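Nitrate reductase (Ulva prolifera, PDB 5YLY) contributes the FAD-containing cytochrome b5 reductase domain of an enzyme that catalyses the first step of nitrate assimilation, probably feeding it electrons from NADH. Local coordinates at residues Ile165-Gly170 against Tyr178-Ala183; Ile194-Ala199 against Pro210-Leu215. All blocks are in the same frame, centred on the assembly; numbering follows the deposited sequence.

Contact 1: Ile165-Gly170 against Tyr178-Ala183; sequences INMIAG and YQVMKA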
loop_
_atom_site.group_PDB
_atom_site.type_symbol
_atom_site.label_atom_id
_atom_site.label_comp_id
_atom_site.label_asym_id
_atom_site.label_seq_id
_atom_site.Cartn_x
_atom_site.Cartn_y
_atom_site.Cartn_z
ATOM N N ILE A 165 0.231 -15.050 -4.282
ATOM C CA ILE A 165 0.863 -14.010 -3.468
ATOM C C ILE A 165 0.040 -13.766 -2.234
ATOM O O ILE A 165 -1.122 -13.350 -2.348
ATOM C CB ILE A 165 1.081 -12.662 -4.245
ATOM C CG1 ILE A 165 1.929 -12.868 -5.537
ATOM C CG2 ILE A 165 1.708 -11.599 -3.313
ATOM C CD1 ILE A 165 2.139 -11.594 -6.410
ATOM N N ASN A 166 0.676 -13.924 -1.056
ATOM C CA ASN A 166 0.085 -13.541 0.214
ATOM C C ASN A 166 0.451 -12.091 0.433
ATOM O O ASN A 166 1.575 -11.696 0.135
ATOM C CB ASN A 166 0.712 -14.350 1.361
ATOM C CG ASN A 166 0.199 -15.740 1.478
ATOM O OD1 ASN A 166 -0.928 -16.035 1.079
ATOM N ND2 ASN A 166 1.013 -16.621 2.076
ATOM N N MET A 167 -0.457 -11.310 1.005
ATOM C CA MET A 167 -0.194 -9.922 1.324
ATOM C C MET A 167 -0.598 -9.656 2.748
ATOM O O MET A 167 -1.725 -9.980 3.151
ATOM C CB MET A 167 -0.991 -9.001 0.388
ATOM C CG MET A 167 -0.670 -9.225 -1.064
ATOM S SD MET A 167 -1.668 -8.153 -2.068
ATOM C CE MET A 167 -0.883 -8.428 -3.587
ATOM N N ILE A 168 0.328 -9.092 3.526
ATOM C CA ILE A 168 -0.000 -8.731 4.891
ATOM C C ILE A 168 0.255 -7.241 5.021
ATOM O O ILE A 168 1.385 -6.792 4.835
ATOM C CB ILE A 168 0.734 -9.534 5.992
ATOM C CG1 ILE A 168 0.658 -11.063 5.765
ATOM C CG2 ILE A 168 0.209 -9.119 7.378
ATOM C CD1 ILE A 168 1.432 -11.888 6.930
ATOM N N ALA A 169 -0.788 -6.503 5.364
ATOM C CA ALA A 169 -0.699 -5.066 5.555
ATOM C C ALA A 169 -1.206 -4.664 6.911
ATOM O O ALA A 169 -2.138 -5.270 7.438
ATOM C CB ALA A 169 -1.507 -4.346 4.470
ATOM N N GLY A 170 -0.636 -3.586 7.420
ATOM C CA GLY A 170 -1.068 -2.930 8.649
ATOM C C GLY A 170 -1.241 -1.454 8.356
ATOM O O GLY A 170 -0.357 -0.850 7.747
ATOM N N TYR A 178 -2.491 -2.758 -2.400
ATOM C CA TYR A 178 -3.563 -2.345 -3.319
ATOM C C TYR A 178 -3.026 -2.134 -4.775
ATOM O O TYR A 178 -3.646 -2.572 -5.742
ATOM C CB TYR A 178 -4.192 -1.074 -2.748
ATOM C CG TYR A 178 -5.442 -0.613 -3.453
ATOM C CD1 TYR A 178 -6.572 -1.425 -3.525
ATOM C CD2 TYR A 178 -5.500 0.638 -4.056
ATOM C CE1 TYR A 178 -7.740 -0.994 -4.166
ATOM C CE2 TYR A 178 -6.682 1.100 -4.652
ATOM C CZ TYR A 178 -7.794 0.277 -4.718
ATOM O OH TYR A 178 -8.950 0.747 -5.322
ATOM N N GLN A 179 -1.849 -1.543 -4.908
ATOM C CA GLN A 179 -1.248 -1.304 -6.223
ATOM C C GLN A 179 -0.979 -2.668 -6.938
ATOM O O GLN A 179 -1.301 -2.836 -8.129
ATOM C CB GLN A 179 0.081 -0.526 -6.063
ATOM C CG GLN A 179 0.761 -0.213 -7.401
ATOM C CD GLN A 179 2.233 -0.057 -7.209
ATOM O OE1 GLN A 179 2.926 -1.021 -6.914
ATOM N NE2 GLN A 179 2.737 1.166 -7.280
ATOM N N VAL A 180 -0.405 -3.640 -6.189
ATOM C CA VAL A 180 -0.106 -4.976 -6.738
ATOM C C VAL A 180 -1.409 -5.718 -7.051
ATOM O O VAL A 180 -1.528 -6.326 -8.128
ATOM C CB VAL A 180 0.850 -5.777 -5.788
ATOM C CG1 VAL A 180 1.116 -7.195 -6.334
ATOM C CG2 VAL A 180 2.179 -5.040 -5.628
ATOM N N MET A 181 -2.406 -5.638 -6.141
ATOM C CA MET A 181 -3.705 -6.300 -6.361
ATOM C C MET A 181 -4.341 -5.787 -7.649
ATOM O O MET A 181 -4.771 -6.574 -8.471
ATOM C CB MET A 181 -4.670 -5.999 -5.183
ATOM C CG MET A 181 -4.232 -6.651 -3.896
ATOM S SD MET A 181 -5.279 -6.036 -2.531
ATOM C CE MET A 181 -6.788 -6.974 -2.904
ATOM N N LYS A 182 -4.373 -4.473 -7.841
ATOM C CA LYS A 182 -4.957 -3.937 -9.080
ATOM C C LYS A 182 -4.175 -4.344 -10.335
ATOM O O LYS A 182 -4.783 -4.696 -11.359
ATOM C CB LYS A 182 -5.056 -2.432 -9.000
ATOM C CG LYS A 182 -6.170 -1.980 -8.050
ATOM C CD LYS A 182 -6.059 -0.480 -7.831
ATOM C CE LYS A 182 -6.533 0.306 -9.014
ATOM N NZ LYS A 182 -6.255 1.746 -8.817
ATOM N N ALA A 183 -2.842 -4.323 -10.255
ATOM C CA ALA A 183 -1.998 -4.682 -11.414
ATOM C C ALA A 183 -2.267 -6.127 -11.857
ATOM O O ALA A 183 -2.296 -6.413 -13.056
ATOM C CB ALA A 183 -0.531 -4.524 -11.056
#
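Met167 reaches from strand 164-170 to helix 174-185 and meets Val180 and Met181, joining the first strand and helix of a beta-alpha-beta unit in the parallel sheet of the NAD-binding domain. Along the helix, Tyr178 comes first, its CB directed away from the strand and its ring reaching helix 209-218, where it rests on Glu211 and Leu215. The aliphatic part of Lys182, one turn later, lies over a face of that ring, with CD 3.5 Å above the plane and offset toward the rim. Gln179 also belongs to another side of the helix: its amide is held at both ends by backbone, OE1 by Gly67 N and NE2 by Lys68 O.

Val180 is the first residue of the helical segment to meet the strand. With CG1 anti to the backbone N (chi1 178°), this methyl packs 3.6 Å from Met167 CE. A branched, compact valine suits the site because it offers a firm apolar surface close to the helix backbone, while the longer Met167 bridges the space between sheet and helix. Met167 can do this because its chain is extended beyond CG (chi2 178°, chi3 170°), which carries the thioether outward from the sheet.

Met181 comes next and touches the strand with the middle of its chain. Its CG meets Met167, while the end of the side chain, bent at chi3, reaches Leu212 and Leu215 of helix 209-218. No hydrogen bond crosses between the two segments, as befits a buried apolar layer. Met181 CG lies beside the tip of Met167, 3.5 Å from SD and 3.8 Å from CE.

Contact 2: Ile194-Ala199 against Pro210-Leu215; sequences IRLLYA and PELEAL
The hydroxyl of Tyr198 is gripped by two backbone groups, accepting a hydrogen bond from Leu207 N and giving one to Gly171 O, while its ring packs against Leu212. Tyrosine suits this place because the apolar ring can lie in the buried layer as its OH ties two loops together. The ring leaves the strand with CG anti to the backbone N (chi1 -173°), which sends it toward helix 209-218. There Leu212 CD1 approaches obliquely, 3.9 Å from Tyr198 CD2 and 4.1 Å from Tyr198 CE2.

The other branch of the same leucine serves a second partner: Leu212 CD2 meets Leu196 CD2 at 3.9 Å, the two side chains crossing at about a right angle. A forked side chain is therefore apt, one methyl for each of two strand residues that face the helix. Leu212 also packs against Leu174 and Tyr227, so it touches helix 174-185 and strand 223-229 as well.

Arg195, just before Leu196, has its side chain on the sheet face turned from the helix. Its NH1 folds back to Ile194 O at 2.9 Å, with the carbonyl oxygen in the guanidinium plane but the donor well above the carbonyl plane.

Strand 193-200 and helix 209-218, followed by strand 223-229, form a beta-alpha-beta unit, the repeating element of the parallel-sheet NAD-binding domain.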
loop_
_atom_site.group_PDB
_atom_site.type_symbol
_atom_site.label_atom_id
_atom_site.label_comp_id
_atom_site.label_asym_id
_atom_site.label_seq_id
_atom_site.Cartn_x
_atom_site.Cartn_y
_atom_site.Cartn_z
ATOM N N ILE A 194 -4.374 -14.231 -5.063
ATOM C CA ILE A 194 -3.953 -13.347 -3.972
ATOM C C ILE A 194 -4.723 -13.644 -2.702
ATOM O O ILE A 194 -5.921 -13.896 -2.755
ATOM C CB ILE A 194 -4.210 -11.847 -4.382
ATOM C CG1 ILE A 194 -3.375 -11.410 -5.618
ATOM C CG2 ILE A 194 -4.002 -10.868 -3.206
ATOM C CD1 ILE A 194 -4.006 -10.121 -6.297
ATOM N N ARG A 195 -4.043 -13.531 -1.554
ATOM C CA ARG A 195 -4.701 -13.568 -0.255
ATOM C C ARG A 195 -4.234 -12.354 0.509
ATOM O O ARG A 195 -3.029 -12.167 0.663
ATOM C CB ARG A 195 -4.367 -14.853 0.548
ATOM C CG ARG A 195 -4.985 -16.118 -0.057
ATOM C CD ARG A 195 -6.504 -16.113 -0.009
ATOM N NE ARG A 195 -7.066 -17.340 -0.586
ATOM C CZ ARG A 195 -7.349 -17.522 -1.878
ATOM N NH1 ARG A 195 -7.103 -16.557 -2.768
ATOM N NH2 ARG A 195 -7.842 -18.684 -2.296
ATOM N N LEU A 196 -5.163 -11.524 0.974
ATOM C CA LEU A 196 -4.778 -10.368 1.769
ATOM C C LEU A 196 -5.231 -10.522 3.207
ATOM O O LEU A 196 -6.392 -10.881 3.474
ATOM C CB LEU A 196 -5.382 -9.078 1.146
ATOM C CG LEU A 196 -5.285 -7.784 2.002
ATOM C CD1 LEU A 196 -3.822 -7.324 2.168
ATOM C CD2 LEU A 196 -6.135 -6.652 1.368
ATOM N N LEU A 197 -4.321 -10.199 4.133
ATOM C CA LEU A 197 -4.625 -10.150 5.557
ATOM C C LEU A 197 -4.340 -8.703 5.981
ATOM O O LEU A 197 -3.223 -8.218 5.826
ATOM C CB LEU A 197 -3.819 -11.191 6.343
ATOM C CG LEU A 197 -3.948 -11.146 7.895
ATOM C CD1 LEU A 197 -5.410 -11.275 8.349
ATOM C CD2 LEU A 197 -3.173 -12.283 8.532
ATOM N N TYR A 198 -5.374 -7.985 6.418
ATOM C CA TYR A 198 -5.208 -6.556 6.702
ATOM C C TYR A 198 -5.525 -6.269 8.148
ATOM O O TYR A 198 -6.671 -6.448 8.575
ATOM C CB TYR A 198 -6.104 -5.750 5.721
ATOM C CG TYR A 198 -5.979 -4.235 5.724
ATOM C CD1 TYR A 198 -4.826 -3.605 6.198
ATOM C CD2 TYR A 198 -6.999 -3.431 5.204
ATOM C CE1 TYR A 198 -4.719 -2.209 6.212
ATOM C CE2 TYR A 198 -6.873 -2.042 5.147
ATOM C CZ TYR A 198 -5.742 -1.435 5.669
ATOM O OH TYR A 198 -5.668 -0.067 5.684
ATOM N N ALA A 199 -4.514 -5.791 8.898
ATOM C CA ALA A 199 -4.655 -5.498 10.335
ATOM C C ALA A 199 -4.729 -4.001 10.617
ATOM O O ALA A 199 -3.991 -3.221 10.013
ATOM C CB ALA A 199 -3.495 -6.098 11.104
ATOM N N PRO A 210 -14.436 -0.103 0.937
ATOM C CA PRO A 210 -15.380 -0.355 -0.178
ATOM C C PRO A 210 -14.658 -0.886 -1.420
ATOM O O PRO A 210 -15.138 -1.820 -2.062
ATOM C CB PRO A 210 -15.998 1.029 -0.418
ATOM C CG PRO A 210 -15.961 1.679 0.951
ATOM C CD PRO A 210 -14.552 1.298 1.401
ATOM N N GLU A 211 -13.485 -0.326 -1.722
ATOM C CA GLU A 211 -12.670 -0.714 -2.884
ATOM C C GLU A 211 -12.169 -2.129 -2.755
ATOM O O GLU A 211 -12.227 -2.881 -3.728
ATOM C CB GLU A 211 -11.490 0.234 -3.100
ATOM C CG GLU A 211 -11.920 1.612 -3.574
ATOM C CD GLU A 211 -12.456 2.572 -2.522
ATOM O OE1 GLU A 211 -12.463 2.242 -1.313
ATOM O OE2 GLU A 211 -12.887 3.672 -2.924
ATOM N N LEU A 212 -11.688 -2.502 -1.555
ATOM C CA LEU A 212 -11.223 -3.866 -1.302
ATOM C C LEU A 212 -12.372 -4.844 -1.440
ATOM O O LEU A 212 -12.223 -5.878 -2.105
ATOM C CB LEU A 212 -10.589 -3.989 0.086
ATOM C CG LEU A 212 -9.227 -3.284 0.284
ATOM C CD1 LEU A 212 -8.829 -3.317 1.769
ATOM C CD2 LEU A 212 -8.140 -3.922 -0.597
ATOM N N GLU A 213 -13.520 -4.533 -0.819
ATOM C CA GLU A 213 -14.691 -5.403 -0.937
ATOM C C GLU A 213 -15.149 -5.563 -2.401
ATOM O O GLU A 213 -15.497 -6.668 -2.799
ATOM C CB GLU A 213 -15.826 -4.947 -0.020
ATOM C CG GLU A 213 -15.488 -5.241 1.446
ATOM C CD GLU A 213 -15.159 -6.699 1.732
ATOM O OE1 GLU A 213 -16.077 -7.539 1.605
ATOM O OE2 GLU A 213 -13.968 -7.020 1.955
ATOM N N ALA A 214 -15.108 -4.468 -3.192
ATOM C CA ALA A 214 -15.511 -4.513 -4.609
ATOM C C ALA A 214 -14.544 -5.385 -5.436
ATOM O O ALA A 214 -14.999 -6.082 -6.341
ATOM C CB ALA A 214 -15.606 -3.117 -5.184
ATOM N N LEU A 215 -13.242 -5.383 -5.099
ATOM C CA LEU A 215 -12.261 -6.251 -5.775
ATOM C C LEU A 215 -12.548 -7.712 -5.471
ATOM O O LEU A 215 -12.517 -8.542 -6.376
ATOM C CB LEU A 215 -10.815 -5.933 -5.332
ATOM C CG LEU A 215 -10.110 -4.737 -5.961
ATOM C CD1 LEU A 215 -8.713 -4.554 -5.330
ATOM C CD2 LEU A 215 -9.934 -4.923 -7.502
#

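How the contacts relate
Both contacts are buried and apolar, and each joins a strand of the parallel sheet to the helix that follows it. Contact 1 lies nearer the centre of the chain, its centre about 7 Å from the chain centre against about 11 Å for contact 2, and buries more surface, 151 against 103 Å². Two methionines and a valine make the first; a leucine pair and an aromatic ring make the second. Their strands are parallel neighbours, probably hydrogen-bonded from Met167 N to Arg195 O (2.7 Å) and from Leu197 N to Met167 O (2.8 Å). Their helices also touch. Helix 209-218 has exposed residues, Pro210 and Ala214, on its outer side.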